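Large ribosomal subunit protein uL10 (Thermotoga maritima, PDB 1ZAV) forms part of the ribosomal stalk, binding large-subunit rRNA and L7/L12 dimers, and probably helps the ribosome engage GTP-bound translation factors. Local coordinates at residues Glu17-Thr22 and Thr83-Val88. Sequence-based numbering, arbitrary orientation. Where two conformers were deposited one is given.
Sequences EIFKKT and TAVLYV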
loop_
_atom_site.group_PDB
_atom_site.type_symbol
_atom_site.label_atom_id
_atom_site.label_comp_id
_atom_site.label_asym_id
_atom_site.label_seq_id
_atom_site.Cartn_x
_atom_site.Cartn_y
_atom_site.Cartn_z
ATOM N N GLU A 17 -1.895 -33.211 -15.570
ATOM C CA GLU A 17 -2.666 -32.320 -16.414
ATOM C C GLU A 17 -3.475 -31.356 -15.552
ATOM O O GLU A 17 -3.645 -30.201 -15.917
ATOM C CB GLU A 17 -3.582 -33.131 -17.337
ATOM C CG GLU A 17 -2.803 -33.982 -18.343
ATOM C CD GLU A 17 -3.686 -34.878 -19.190
ATOM O OE1 GLU A 17 -4.441 -35.694 -18.614
ATOM O OE2 GLU A 17 -3.619 -34.773 -20.435
ATOM N N ILE A 18 -3.977 -31.821 -14.416
ATOM C CA ILE A 18 -4.743 -30.931 -13.550
ATOM C C ILE A 18 -3.822 -29.827 -13.040
ATOM O O ILE A 18 -4.141 -28.646 -13.161
ATOM C CB ILE A 18 -5.344 -31.675 -12.346
ATOM C CG1 ILE A 18 -6.516 -32.548 -12.798
ATOM C CG2 ILE A 18 -5.833 -30.669 -11.301
ATOM C CD1 ILE A 18 -7.057 -33.441 -11.706
ATOM N N PHE A 19 -2.673 -30.212 -12.491
ATOM C CA PHE A 19 -1.718 -29.235 -11.966
ATOM C C PHE A 19 -1.221 -28.257 -13.025
ATOM O O PHE A 19 -0.681 -27.200 -12.695
ATOM C CB PHE A 19 -0.513 -29.930 -11.308
ATOM C CG PHE A 19 -0.851 -30.699 -10.056
ATOM C CD1 PHE A 19 -2.030 -30.448 -9.354
ATOM C CD2 PHE A 19 0.023 -31.660 -9.564
ATOM C CE1 PHE A 19 -2.331 -31.151 -8.189
ATOM C CE2 PHE A 19 -0.265 -32.368 -8.398
ATOM C CZ PHE A 19 -1.448 -32.111 -7.708
ATOM N N LYS A 20 -1.391 -28.603 -14.298
ATOM C CA LYS A 20 -0.964 -27.713 -15.365
ATOM C C LYS A 20 -1.960 -26.576 -15.573
ATOM O O LYS A 20 -1.652 -25.594 -16.245
ATOM C CB LYS A 20 -0.799 -28.474 -16.686
ATOM C CG LYS A 20 0.462 -29.316 -16.789
ATOM C CD LYS A 20 0.663 -29.814 -18.217
ATOM C CE LYS A 20 0.835 -28.652 -19.191
ATOM N NZ LYS A 20 0.837 -29.101 -20.612
ATOM N N LYS A 21 -3.154 -26.698 -15.003
ATOM C CA LYS A 21 -4.149 -25.649 -15.185
ATOM C C LYS A 21 -4.647 -24.989 -13.898
ATOM O O LYS A 21 -5.471 -24.082 -13.950
ATOM C CB LYS A 21 -5.354 -26.189 -15.960
ATOM C CG LYS A 21 -6.337 -27.000 -15.131
ATOM C CD LYS A 21 -7.716 -26.991 -15.798
ATOM C CE LYS A 21 -8.791 -27.588 -14.899
ATOM N NZ LYS A 21 -10.165 -27.328 -15.422
ATOM N N THR A 22 -4.150 -25.443 -12.756
ATOM C CA THR A 22 -4.558 -24.901 -11.460
ATOM C C THR A 22 -3.992 -23.516 -11.184
ATOM O O THR A 22 -2.936 -23.155 -11.705
ATOM C CB THR A 22 -4.101 -25.818 -10.332
ATOM O OG1 THR A 22 -2.712 -26.132 -10.514
ATOM C CG2 THR A 22 -4.929 -27.094 -10.323
ATOM N N THR A 83 0.307 -36.219 2.844
ATOM C CA THR A 83 -0.081 -34.859 2.503
ATOM C C THR A 83 -1.343 -34.757 1.666
ATOM O O THR A 83 -1.518 -35.477 0.684
ATOM C CB THR A 83 1.053 -34.161 1.741
ATOM O OG1 THR A 83 2.280 -34.315 2.465
ATOM C CG2 THR A 83 0.749 -32.681 1.572
ATOM N N ALA A 84 -2.229 -33.854 2.067
ATOM C CA ALA A 84 -3.465 -33.633 1.339
ATOM C C ALA A 84 -3.189 -32.437 0.448
ATOM O O ALA A 84 -2.291 -31.638 0.731
ATOM C CB ALA A 84 -4.603 -33.329 2.305
ATOM N N VAL A 85 -3.954 -32.301 -0.626
ATOM C CA VAL A 85 -3.729 -31.198 -1.532
ATOM C C VAL A 85 -5.005 -30.426 -1.853
ATOM O O VAL A 85 -6.032 -31.009 -2.203
ATOM C CB VAL A 85 -3.059 -31.716 -2.848
ATOM C CG1 VAL A 85 -4.017 -32.581 -3.639
ATOM C CG2 VAL A 85 -2.601 -30.574 -3.671
ATOM N N LEU A 86 -4.922 -29.107 -1.724
ATOM C CA LEU A 86 -6.044 -28.217 -1.999
ATOM C C LEU A 86 -5.720 -27.478 -3.286
ATOM O O LEU A 86 -4.734 -26.748 -3.351
ATOM C CB LEU A 86 -6.203 -27.216 -0.847
ATOM C CG LEU A 86 -7.327 -26.176 -0.841
ATOM C CD1 LEU A 86 -7.265 -25.390 0.467
ATOM C CD2 LEU A 86 -7.191 -25.232 -2.018
ATOM N N TYR A 87 -6.531 -27.663 -4.322
ATOM C CA TYR A 87 -6.259 -26.968 -5.567
ATOM C C TYR A 87 -7.491 -26.336 -6.166
ATOM O O TYR A 87 -8.614 -26.781 -5.911
ATOM C CB TYR A 87 -5.555 -27.899 -6.570
ATOM C CG TYR A 87 -6.318 -29.141 -6.948
ATOM C CD1 TYR A 87 -7.369 -29.089 -7.857
ATOM C CD2 TYR A 87 -5.962 -30.377 -6.425
ATOM C CE1 TYR A 87 -8.043 -30.243 -8.244
ATOM C CE2 TYR A 87 -6.629 -31.538 -6.801
ATOM C CZ TYR A 87 -7.664 -31.461 -7.713
ATOM O OH TYR A 87 -8.305 -32.611 -8.094
ATOM N N VAL A 88 -7.268 -25.270 -6.929
ATOM C CA VAL A 88 -8.337 -24.529 -7.578
ATOM C C VAL A 88 -8.168 -24.565 -9.088
ATOM O O VAL A 88 -7.091 -24.273 -9.608
ATOM C CB VAL A 88 -8.353 -23.052 -7.112
ATOM C CG1 VAL A 88 -9.390 -22.257 -7.908
ATOM C CG2 VAL A 88 -8.673 -22.986 -5.616
#
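Y87 and I18 meet because of how each is turned about its first torsion: the Y87 ring stands between its own backbone N and carbonyl carbon (chi1 60°), while I18 keeps CG1 beside its backbone N (chi1 -73°), which leaves CG2 anti to that nitrogen and directed at the ring. CG2 sits over one face of the phenol in a CH-pi contact, 4.2 Å from the centroid but displaced toward the rim, where its nearest ring atom is Y87 CE1 at 3.8 Å. The other branch of I18 runs on to the far end of the tyrosine, with CD1 3.9 Å from Y87 OH. F19 comes in at roughly a right angle to the tyrosine side chain; its CE1 lies 4.1 Å from Y87 CD2, which meets the phenylalanine at the edge of its ring. Nearer the strand backbone, T22 lays CG2 against Y87 CB at 3.9 Å, and T22 CA makes a CA-H...O contact with V88 O at 3.2 Å. No hydrogen bond joins the two segments. With the ring cut back to an alanine here, I18 CG2 would probably lose the aromatic face it lies on, and a gap would open between strand 83-88 and the side chains of I18, F19 and T22. F19 O takes a hydrogen bond from Y72 OH. The contact thus packs the C-terminal end of helix 5-19, and the turn leading to strand 24-28, against one face of the antiparallel sheet, where strand 83-88 runs between 24-28 and 53-58; L86 points the other way, onto helix 94-106.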